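Local atomic coordinates of serine acetyltransferase 1, putative (PDB entry 7BW9), a protein that probably catalyses the acetylation of serine, the step of cysteine biosynthesis that yields O-acetylserine, and is observed here with bound cysteine. Residues F35-L40 / S66-H71; N74-Y79 / I148-E153; M134-A139 / E153-I158. All blocks are in the same frame, centred on the assembly; numbering follows the deposited sequence.

Contact 1. Residues F35-L40 / S66-H71; sequences FLELEL and SLLVYH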
loop_
_atom_site.group_PDB
_atom_site.type_symbol
_atom_site.label_atom_id
_atom_site.label_comp_id
_atom_site.label_asym_id
_atom_site.label_seq_id
_atom_site.Cartn_x
_atom_site.Cartn_y
_atom_site.Cartn_z
ATOM N N PHE A 35 10.878 -8.744 -3.753
ATOM C CA PHE A 35 12.204 -8.298 -3.346
ATOM C C PHE A 35 12.952 -9.510 -2.808
ATOM O O PHE A 35 12.370 -10.575 -2.597
ATOM C CB PHE A 35 12.151 -7.152 -2.325
ATOM C CG PHE A 35 11.458 -7.503 -1.051
ATOM C CD1 PHE A 35 10.075 -7.330 -0.922
ATOM C CD2 PHE A 35 12.177 -7.981 0.032
ATOM C CE1 PHE A 35 9.421 -7.636 0.261
ATOM C CE2 PHE A 35 11.535 -8.310 1.222
ATOM C CZ PHE A 35 10.154 -8.139 1.338
ATOM N N LEU A 36 14.260 -9.355 -2.617
ATOM C CA LEU A 36 15.122 -10.532 -2.524
ATOM C C LEU A 36 14.685 -11.461 -1.393
ATOM O O LEU A 36 14.434 -12.646 -1.625
ATOM C CB LEU A 36 16.583 -10.120 -2.358
ATOM C CG LEU A 36 17.586 -11.273 -2.499
ATOM C CD1 LEU A 36 17.171 -12.244 -3.610
ATOM C CD2 LEU A 36 18.975 -10.729 -2.789
ATOM N N GLU A 37 14.540 -10.933 -0.169
ATOM C CA GLU A 37 14.245 -11.817 0.963
ATOM C C GLU A 37 12.908 -12.528 0.788
ATOM O O GLU A 37 12.792 -13.713 1.110
ATOM C CB GLU A 37 14.272 -11.043 2.276
ATOM C CG GLU A 37 15.615 -10.450 2.606
ATOM C CD GLU A 37 15.725 -9.016 2.122
ATOM O OE1 GLU A 37 15.295 -8.734 0.979
ATOM O OE2 GLU A 37 16.218 -8.170 2.893
ATOM N N LEU A 38 11.894 -11.840 0.249
ATOM C CA LEU A 38 10.587 -12.483 0.093
ATOM C C LEU A 38 10.630 -13.574 -0.974
ATOM O O LEU A 38 10.130 -14.692 -0.764
ATOM C CB LEU A 38 9.515 -11.448 -0.252
ATOM C CG LEU A 38 8.154 -12.118 -0.475
ATOM C CD1 LEU A 38 7.684 -12.874 0.784
ATOM C CD2 LEU A 38 7.103 -11.122 -0.953
ATOM N N GLU A 39 11.206 -13.263 -2.137
ATOM C CA GLU A 39 11.328 -14.278 -3.181
ATOM C C GLU A 39 12.054 -15.510 -2.657
ATOM O O GLU A 39 11.611 -16.646 -2.872
ATOM C CB GLU A 39 12.054 -13.700 -4.402
ATOM C CG GLU A 39 11.295 -12.620 -5.131
ATOM C CD GLU A 39 12.216 -11.672 -5.896
ATOM O OE1 GLU A 39 13.362 -12.077 -6.212
ATOM O OE2 GLU A 39 11.793 -10.527 -6.180
ATOM N N LEU A 40 13.150 -15.302 -1.929
ATOM C CA LEU A 40 13.931 -16.437 -1.444
ATOM C C LEU A 40 13.181 -17.215 -0.381
ATOM O O LEU A 40 13.163 -18.453 -0.410
ATOM C CB LEU A 40 15.275 -15.961 -0.904
ATOM C CG LEU A 40 16.294 -15.628 -2.000
ATOM C CD1 LEU A 40 17.600 -15.145 -1.383
ATOM C CD2 LEU A 40 16.527 -16.848 -2.893
ATOM N N SER A 66 21.679 -20.339 1.545
ATOM C CA SER A 66 22.946 -19.632 1.712
ATOM C C SER A 66 22.852 -18.197 1.228
ATOM O O SER A 66 23.367 -17.282 1.885
ATOM C CB SER A 66 24.068 -20.347 0.954
ATOM O OG SER A 66 24.165 -21.710 1.324
ATOM N N LEU A 67 22.241 -17.984 0.053
ATOM C CA LEU A 67 22.061 -16.621 -0.440
ATOM C C LEU A 67 21.207 -15.797 0.518
ATOM O O LEU A 67 21.506 -14.627 0.784
ATOM C CB LEU A 67 21.437 -16.642 -1.840
ATOM C CG LEU A 67 21.153 -15.284 -2.490
ATOM C CD1 LEU A 67 22.394 -14.412 -2.549
ATOM C CD2 LEU A 67 20.565 -15.459 -3.891
ATOM N N LEU A 68 20.143 -16.388 1.059
ATOM C CA LEU A 68 19.290 -15.619 1.961
ATOM C C LEU A 68 20.064 -15.189 3.202
ATOM O O LEU A 68 20.148 -13.991 3.512
ATOM C CB LEU A 68 18.047 -16.419 2.342
ATOM C CG LEU A 68 17.162 -15.762 3.427
ATOM C CD1 LEU A 68 16.412 -14.503 2.917
ATOM C CD2 LEU A 68 16.183 -16.761 3.998
ATOM N N VAL A 69 20.668 -16.152 3.915
ATOM C CA VAL A 69 21.284 -15.819 5.201
ATOM C C VAL A 69 22.457 -14.890 4.986
ATOM O O VAL A 69 22.691 -13.971 5.783
ATOM C CB VAL A 69 21.700 -17.081 5.995
ATOM C CG1 VAL A 69 20.542 -18.052 6.090
ATOM C CG2 VAL A 69 22.934 -17.751 5.389
ATOM N N TYR A 70 23.172 -15.051 3.878
ATOM C CA TYR A 70 24.334 -14.208 3.684
ATOM C C TYR A 70 23.943 -12.792 3.276
ATOM O O TYR A 70 24.650 -11.836 3.616
ATOM C CB TYR A 70 25.278 -14.891 2.699
ATOM C CG TYR A 70 26.071 -16.023 3.371
ATOM C CD1 TYR A 70 26.648 -15.844 4.631
ATOM C CD2 TYR A 70 26.225 -17.262 2.761
ATOM C CE1 TYR A 70 27.373 -16.865 5.259
ATOM C CE2 TYR A 70 26.954 -18.295 3.377
ATOM C CZ TYR A 70 27.522 -18.092 4.626
ATOM O OH TYR A 70 28.238 -19.109 5.237
ATOM N N HIS A 71 22.804 -12.610 2.606
ATOM C CA HIS A 71 22.306 -11.246 2.461
ATOM C C HIS A 71 21.869 -10.685 3.813
ATOM O O HIS A 71 22.102 -9.505 4.108
ATOM C CB HIS A 71 21.159 -11.189 1.454
ATOM C CG HIS A 71 20.469 -9.860 1.412
ATOM N ND1 HIS A 71 20.801 -8.876 0.507
ATOM C CD2 HIS A 71 19.475 -9.345 2.180
ATOM C CE1 HIS A 71 20.043 -7.813 0.716
ATOM N NE2 HIS A 71 19.230 -8.072 1.725
#

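Contact 2. Residues N74-Y79 / I148-E153; sequences NSIEAY and IEYSRE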
loop_
_atom_site.group_PDB
_atom_site.type_symbol
_atom_site.label_atom_id
_atom_site.label_comp_id
_atom_site.label_asym_id
_atom_site.label_seq_id
_atom_site.Cartn_x
_atom_site.Cartn_y
_atom_site.Cartn_z
ATOM N N ASN A 74 25.022 -9.773 5.769
ATOM C CA ASN A 74 25.652 -8.542 5.297
ATOM C C ASN A 74 24.885 -7.297 5.725
ATOM O O ASN A 74 25.503 -6.259 5.993
ATOM C CB ASN A 74 25.807 -8.569 3.776
ATOM C CG ASN A 74 26.797 -9.618 3.319
ATOM O OD1 ASN A 74 27.577 -10.140 4.123
ATOM N ND2 ASN A 74 26.776 -9.936 2.023
ATOM N N SER A 75 23.553 -7.361 5.785
ATOM C CA SER A 75 22.809 -6.183 6.218
ATOM C C SER A 75 22.980 -5.934 7.710
ATOM O O SER A 75 23.075 -4.777 8.142
ATOM C CB SER A 75 21.332 -6.326 5.863
ATOM O OG SER A 75 21.189 -6.784 4.531
ATOM N N ILE A 76 23.003 -6.998 8.519
ATOM C CA ILE A 76 23.131 -6.808 9.962
ATOM C C ILE A 76 24.514 -6.262 10.304
ATOM O O ILE A 76 24.645 -5.346 11.127
ATOM C CB ILE A 76 22.819 -8.114 10.720
ATOM C CG1 ILE A 76 21.352 -8.511 10.512
ATOM C CG2 ILE A 76 23.090 -7.947 12.209
ATOM C CD1 ILE A 76 21.008 -9.874 11.053
ATOM N N GLU A 77 25.562 -6.786 9.647
ATOM C CA GLU A 77 26.913 -6.252 9.810
ATOM C C GLU A 77 26.959 -4.758 9.557
ATOM O O GLU A 77 27.601 -4.014 10.307
ATOM C CB GLU A 77 27.878 -6.936 8.847
ATOM C CG GLU A 77 28.263 -8.336 9.215
ATOM C CD GLU A 77 29.480 -8.814 8.447
ATOM O OE1 GLU A 77 30.287 -7.963 8.001
ATOM O OE2 GLU A 77 29.612 -10.042 8.270
ATOM N N ALA A 78 26.302 -4.302 8.485
ATOM C CA ALA A 78 26.335 -2.887 8.141
ATOM C C ALA A 78 25.817 -2.036 9.288
ATOM O O ALA A 78 26.394 -0.989 9.605
ATOM C CB ALA A 78 25.532 -2.636 6.864
ATOM N N TYR A 79 24.744 -2.480 9.947
ATOM C CA TYR A 79 24.218 -1.727 11.080
ATOM C C TYR A 79 25.020 -1.958 12.360
ATOM O O TYR A 79 25.034 -1.085 13.237
ATOM C CB TYR A 79 22.759 -2.100 11.332
ATOM C CG TYR A 79 21.737 -1.524 10.369
ATOM C CD1 TYR A 79 21.278 -0.214 10.501
ATOM C CD2 TYR A 79 21.187 -2.312 9.364
ATOM C CE1 TYR A 79 20.321 0.297 9.639
ATOM C CE2 TYR A 79 20.230 -1.810 8.502
ATOM C CZ TYR A 79 19.803 -0.506 8.639
ATOM O OH TYR A 79 18.850 -0.018 7.769
ATOM N N ILE A 148 17.916 -4.919 16.023
ATOM C CA ILE A 148 16.668 -4.179 15.915
ATOM C C ILE A 148 16.603 -3.355 14.636
ATOM O O ILE A 148 15.500 -3.037 14.177
ATOM C CB ILE A 148 16.427 -3.298 17.154
ATOM C CG1 ILE A 148 17.455 -2.166 17.229
ATOM C CG2 ILE A 148 16.445 -4.157 18.412
ATOM C CD1 ILE A 148 17.282 -1.277 18.428
ATOM N N GLU A 149 17.745 -3.053 14.016
ATOM C CA GLU A 149 17.751 -2.172 12.855
ATOM C C GLU A 149 17.382 -2.920 11.578
ATOM O O GLU A 149 16.480 -2.497 10.844
ATOM C CB GLU A 149 19.116 -1.509 12.702
ATOM C CG GLU A 149 19.642 -0.794 13.938
ATOM C CD GLU A 149 19.358 0.704 13.954
ATOM O OE1 GLU A 149 19.137 1.294 12.874
ATOM O OE2 GLU A 149 19.368 1.293 15.059
ATOM N N TYR A 150 18.079 -4.021 11.274
ATOM C CA TYR A 150 17.806 -4.685 10.003
ATOM C C TYR A 150 16.457 -5.397 10.027
ATOM O O TYR A 150 15.755 -5.419 9.015
ATOM C CB TYR A 150 18.915 -5.665 9.614
ATOM C CG TYR A 150 18.441 -6.553 8.483
ATOM C CD1 TYR A 150 18.278 -6.048 7.197
ATOM C CD2 TYR A 150 18.052 -7.857 8.723
ATOM C CE1 TYR A 150 17.802 -6.846 6.173
ATOM C CE2 TYR A 150 17.574 -8.659 7.718
ATOM C CZ TYR A 150 17.448 -8.159 6.450
ATOM O OH TYR A 150 16.968 -8.992 5.469
ATOM N N SER A 151 16.075 -5.989 11.167
ATOM C CA SER A 151 14.756 -6.612 11.250
ATOM C C SER A 151 13.634 -5.604 10.968
ATOM O O SER A 151 12.595 -5.974 10.409
ATOM C CB SER A 151 14.569 -7.274 12.616
ATOM O OG SER A 151 14.584 -6.324 13.663
ATOM N N ARG A 152 13.846 -4.329 11.311
ATOM C CA ARG A 152 12.851 -3.297 11.026
ATOM C C ARG A 152 12.844 -2.937 9.550
ATOM O O ARG A 152 11.777 -2.836 8.928
ATOM C CB ARG A 152 13.114 -2.052 11.876
ATOM C CG ARG A 152 12.149 -0.896 11.595
ATOM C CD ARG A 152 10.738 -1.210 12.108
ATOM N NE ARG A 152 9.739 -0.224 11.694
ATOM C CZ ARG A 152 9.439 0.879 12.378
ATOM N NH1 ARG A 152 10.070 1.156 13.512
ATOM N NH2 ARG A 152 8.521 1.717 11.922
ATOM N N GLU A 153 14.034 -2.713 8.979
ATOM C CA GLU A 153 14.165 -2.514 7.540
ATOM C C GLU A 153 13.483 -3.642 6.770
ATOM O O GLU A 153 12.727 -3.405 5.819
ATOM C CB GLU A 153 15.648 -2.423 7.170
ATOM C CG GLU A 153 15.928 -1.983 5.742
ATOM C CD GLU A 153 17.409 -2.117 5.372
ATOM O OE1 GLU A 153 18.187 -1.178 5.654
ATOM O OE2 GLU A 153 17.797 -3.172 4.821
#

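Contact 3. Residues M134-A139 / E153-I158; sequences MIQRVA and ELMENI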
loop_
_atom_site.group_PDB
_atom_site.type_symbol
_atom_site.label_atom_id
_atom_site.label_comp_id
_atom_site.label_asym_id
_atom_site.label_seq_id
_atom_site.Cartn_x
_atom_site.Cartn_y
_atom_site.Cartn_z
ATOM N N MET A 134 5.402 -14.826 6.641
ATOM C CA MET A 134 6.697 -15.372 6.231
ATOM C C MET A 134 7.836 -14.431 6.622
ATOM O O MET A 134 8.836 -14.852 7.210
ATOM C CB MET A 134 6.721 -15.612 4.720
ATOM C CG MET A 134 5.679 -16.576 4.176
ATOM S SD MET A 134 5.963 -16.812 2.401
ATOM C CE MET A 134 4.773 -18.093 1.997
ATOM N N ILE A 135 7.697 -13.144 6.309
ATOM C CA ILE A 135 8.739 -12.186 6.664
ATOM C C ILE A 135 8.785 -11.959 8.175
ATOM O O ILE A 135 9.871 -11.912 8.772
ATOM C CB ILE A 135 8.526 -10.868 5.907
ATOM C CG1 ILE A 135 8.463 -11.138 4.409
ATOM C CG2 ILE A 135 9.638 -9.867 6.225
ATOM C CD1 ILE A 135 9.776 -11.704 3.815
ATOM N N GLN A 136 7.614 -11.804 8.819
ATOM C CA GLN A 136 7.600 -11.408 10.231
ATOM C C GLN A 136 8.220 -12.478 11.118
ATOM O O GLN A 136 8.972 -12.161 12.046
ATOM C CB GLN A 136 6.175 -11.106 10.703
ATOM C CG GLN A 136 6.123 -10.159 11.950
ATOM C CD GLN A 136 6.300 -10.891 13.271
ATOM O OE1 GLN A 136 6.026 -12.084 13.356
ATOM N NE2 GLN A 136 6.792 -10.189 14.293
ATOM N N ARG A 137 7.905 -13.749 10.860
ATOM C CA ARG A 137 8.463 -14.815 11.681
ATOM C C ARG A 137 9.977 -14.922 11.507
ATOM O O ARG A 137 10.685 -15.262 12.463
ATOM C CB ARG A 137 7.745 -16.127 11.356
ATOM C CG ARG A 137 6.238 -16.013 11.660
ATOM C CD ARG A 137 5.590 -17.347 11.901
ATOM N NE ARG A 137 4.134 -17.280 12.050
ATOM C CZ ARG A 137 3.504 -16.957 13.185
ATOM N NH1 ARG A 137 4.198 -16.643 14.271
ATOM N NH2 ARG A 137 2.176 -16.958 13.231
ATOM N N VAL A 138 10.498 -14.597 10.318
ATOM C CA VAL A 138 11.943 -14.495 10.154
ATOM C C VAL A 138 12.476 -13.300 10.926
ATOM O O VAL A 138 13.397 -13.428 11.743
ATOM C CB VAL A 138 12.316 -14.397 8.663
ATOM C CG1 VAL A 138 13.740 -13.908 8.523
ATOM C CG2 VAL A 138 12.102 -15.737 7.977
ATOM N N ALA A 139 11.897 -12.120 10.677
ATOM C CA ALA A 139 12.397 -10.886 11.278
ATOM C C ALA A 139 12.388 -10.962 12.793
ATOM O O ALA A 139 13.275 -10.411 13.452
ATOM C CB ALA A 139 11.546 -9.693 10.828
ATOM N N GLU A 153 14.034 -2.713 8.979
ATOM C CA GLU A 153 14.165 -2.514 7.540
ATOM C C GLU A 153 13.483 -3.642 6.770
ATOM O O GLU A 153 12.727 -3.405 5.819
ATOM C CB GLU A 153 15.648 -2.423 7.170
ATOM C CG GLU A 153 15.928 -1.983 5.742
ATOM C CD GLU A 153 17.409 -2.117 5.372
ATOM O OE1 GLU A 153 18.187 -1.178 5.654
ATOM O OE2 GLU A 153 17.797 -3.172 4.821
ATOM N N LEU A 154 13.736 -4.883 7.182
ATOM C CA LEU A 154 13.078 -6.028 6.556
ATOM C C LEU A 154 11.559 -5.910 6.634
ATOM O O LEU A 154 10.857 -6.066 5.625
ATOM C CB LEU A 154 13.560 -7.313 7.221
ATOM C CG LEU A 154 12.971 -8.613 6.715
ATOM C CD1 LEU A 154 13.229 -8.748 5.212
ATOM C CD2 LEU A 154 13.623 -9.768 7.506
ATOM N N MET A 155 11.026 -5.608 7.823
ATOM C CA MET A 155 9.580 -5.442 7.929
ATOM C C MET A 155 9.072 -4.270 7.091
ATOM O O MET A 155 7.956 -4.338 6.555
ATOM C CB MET A 155 9.160 -5.267 9.388
ATOM C CG MET A 155 9.261 -6.549 10.219
ATOM S SD MET A 155 8.694 -8.025 9.368
ATOM C CE MET A 155 6.942 -7.741 9.166
ATOM N N GLU A 156 9.855 -3.186 6.963
ATOM C CA GLU A 156 9.383 -2.072 6.138
ATOM C C GLU A 156 9.370 -2.443 4.658
ATOM O O GLU A 156 8.521 -1.946 3.906
ATOM C CB GLU A 156 10.228 -0.814 6.361
ATOM C CG GLU A 156 9.997 -0.135 7.730
ATOM C CD GLU A 156 8.532 0.227 8.010
ATOM O OE1 GLU A 156 7.780 0.528 7.050
ATOM O OE2 GLU A 156 8.140 0.241 9.201
ATOM N N ASN A 157 10.276 -3.324 4.225
ATOM C CA ASN A 157 10.224 -3.817 2.846
ATOM C C ASN A 157 8.890 -4.495 2.555
ATOM O O ASN A 157 8.253 -4.226 1.531
ATOM C CB ASN A 157 11.368 -4.806 2.576
ATOM C CG ASN A 157 12.709 -4.125 2.401
ATOM O OD1 ASN A 157 12.785 -2.918 2.180
ATOM N ND2 ASN A 157 13.783 -4.908 2.488
ATOM N N ILE A 158 8.464 -5.407 3.435
ATOM C CA ILE A 158 7.228 -6.147 3.184
ATOM C C ILE A 158 6.015 -5.227 3.386
ATOM O O ILE A 158 4.996 -5.373 2.696
ATOM C CB ILE A 158 7.180 -7.428 4.056
ATOM C CG1 ILE A 158 6.083 -8.389 3.582
ATOM C CG2 ILE A 158 6.976 -7.119 5.548
ATOM C CD1 ILE A 158 6.172 -8.747 2.133
#

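Contact 1. Residues F35-L40 / S66-H71
Helix 36-40 and helix 66-71 run nearly antiparallel, 151° between their directions with 10.0 Å between axes, and come nearest in the backbone where Glu37 CA and Leu68 CA stand 6.4 Å apart. Leu40 is directed toward the partner helix, and its CD1 meets Leu67 CG at 3.7 Å and also lies against the backbone N of Leu68. Leu68 comes in from the flank. With its CG anti to the backbone N (chi1 173°), CD1 reaches Glu37 CA at 4.0 Å and packs against the aliphatic start of that side chain. One turn on, His71 meets Glu37 at the rim of its imidazole, where NE2 gives a weak hydrogen bond to Glu37 OE2, 3.2 Å long and strongly bent. Carboxylate and ring planes stand 72° apart. Leu36 CD2 approaches the same ring near ND1. The stronger partner of Glu37 OE2 is Tyr150 OH, which ties helix 148-162 to this packing of helix 36-45 against helix 58-79 in the helical region. The chemistry is mixed: leucine packing carries one end, while at the other OE2 of the buried Glu37 takes donors from two helices, the secondary, poorly directed bond from His71 perhaps still stabilising its negative charge.

Contact 2. Residues N74-Y79 / I148-E153
Ser75 presses its CB against the ring of Tyr150, 3.3 Å from CD1, close packing at a point where the helices cross at 130° with axes 8.8 Å apart. Its OG turns back to the carbonyl oxygen of His71, one turn earlier, and CB makes the closer contact. Ile76 follows on the other side of that ring's axis, CG1 lying 3.8 Å from Tyr150 CD2, with the two side chains at about a right angle. Tyr79 carries the rest. Glu149 CB sits over one face of its ring in a CH-pi contact, 3.6 Å from the centroid and 24° off the normal. At the far end of the ring, Tyr79 OH donates a short 2.5 Å hydrogen bond to Glu153 OE1, whose oxygen is met from above the carboxylate plane. Glu153 can span that gap because its CG is anti to the backbone N (chi1 -170°) and the chain stays extended beyond. Arg125 of the second subunit reaches both Glu153 OE1 and Tyr79 OH through its NE, and Ser119 of that subunit bonds Glu149 OE2, so the buried acids here belong to the subunit interface. Within the chain, Ala85 and Cys88 back Ile76, and Leu142 packs on Tyr150, so the crossing of helices 58-79 and 148-162 lies among helix 82-94, helix 128-144 and the second subunit.

Contact 3. Residues M134-A139 / E153-I158
Gln136 NE2 is held by two backbone oxygens, those of Thr170 and His167, while the aliphatic part of the same side chain meets Met155 across the contact: Gln136 CG lies 3.8 Å from Met155 CE. The amide is therefore fixed to the loop that follows strand 165-166, leaving the methylenes for the helix partner. Met155 folds back on itself, bent at both chi2 (-41°) and chi3, which lays its sulfur over the backbone of the other helix. SD stands 3.6 Å from Ala139 CB and 3.7 Å from Gln136 CA. The small Ala139 side chain admits this close approach, and its CB also touches Leu154 CD2 at 3.9 Å. Ile135 is the central residue of its helix in this interface. Its CG2 branch meets Leu154 CG at 3.6 Å and also the sulfur of Met155, the isoleucine and methionine side chains running alongside in opposite senses. The other branch, CG1, faces Ile158 CG1 at 3.7 Å, the two isoleucines crossing at a slant. Leu38 and Ile41 of helix 36-45 also pack on Ile135. Ile166 of the first strand touches both Gln136 and Met155. With 176° between the helix directions and 9.6 Å between axes, helices 128-144 and 148-162 form an antiparallel helical hairpin, its second arm leading into the short strands of the left-handed beta-helix, consistent with the helical N-terminal region and hexapeptide-repeat domain of serine acetyltransferases.

Overall arrangement
From the N terminus, contact 1 closes first, folding helix 36-45 back onto helix 58-79 around a 25-residue, mostly helical excursion. Contact 2 opens further along that second helix and spans 68 residues to reach helix 148-162. Contact 3 crosses it: 134-139 falls inside the span of contact 2, whereas 153-158 starts at its last residue, Glu153, and runs beyond. All three meet around helix 148-162, through which contacts 1 and 2 touch and on which Phe35 packs against Asn157 and Ile158. The helical domain is thereby tied together just ahead of the beta-helix, with contacts 2 and 3 also touching the second subunit.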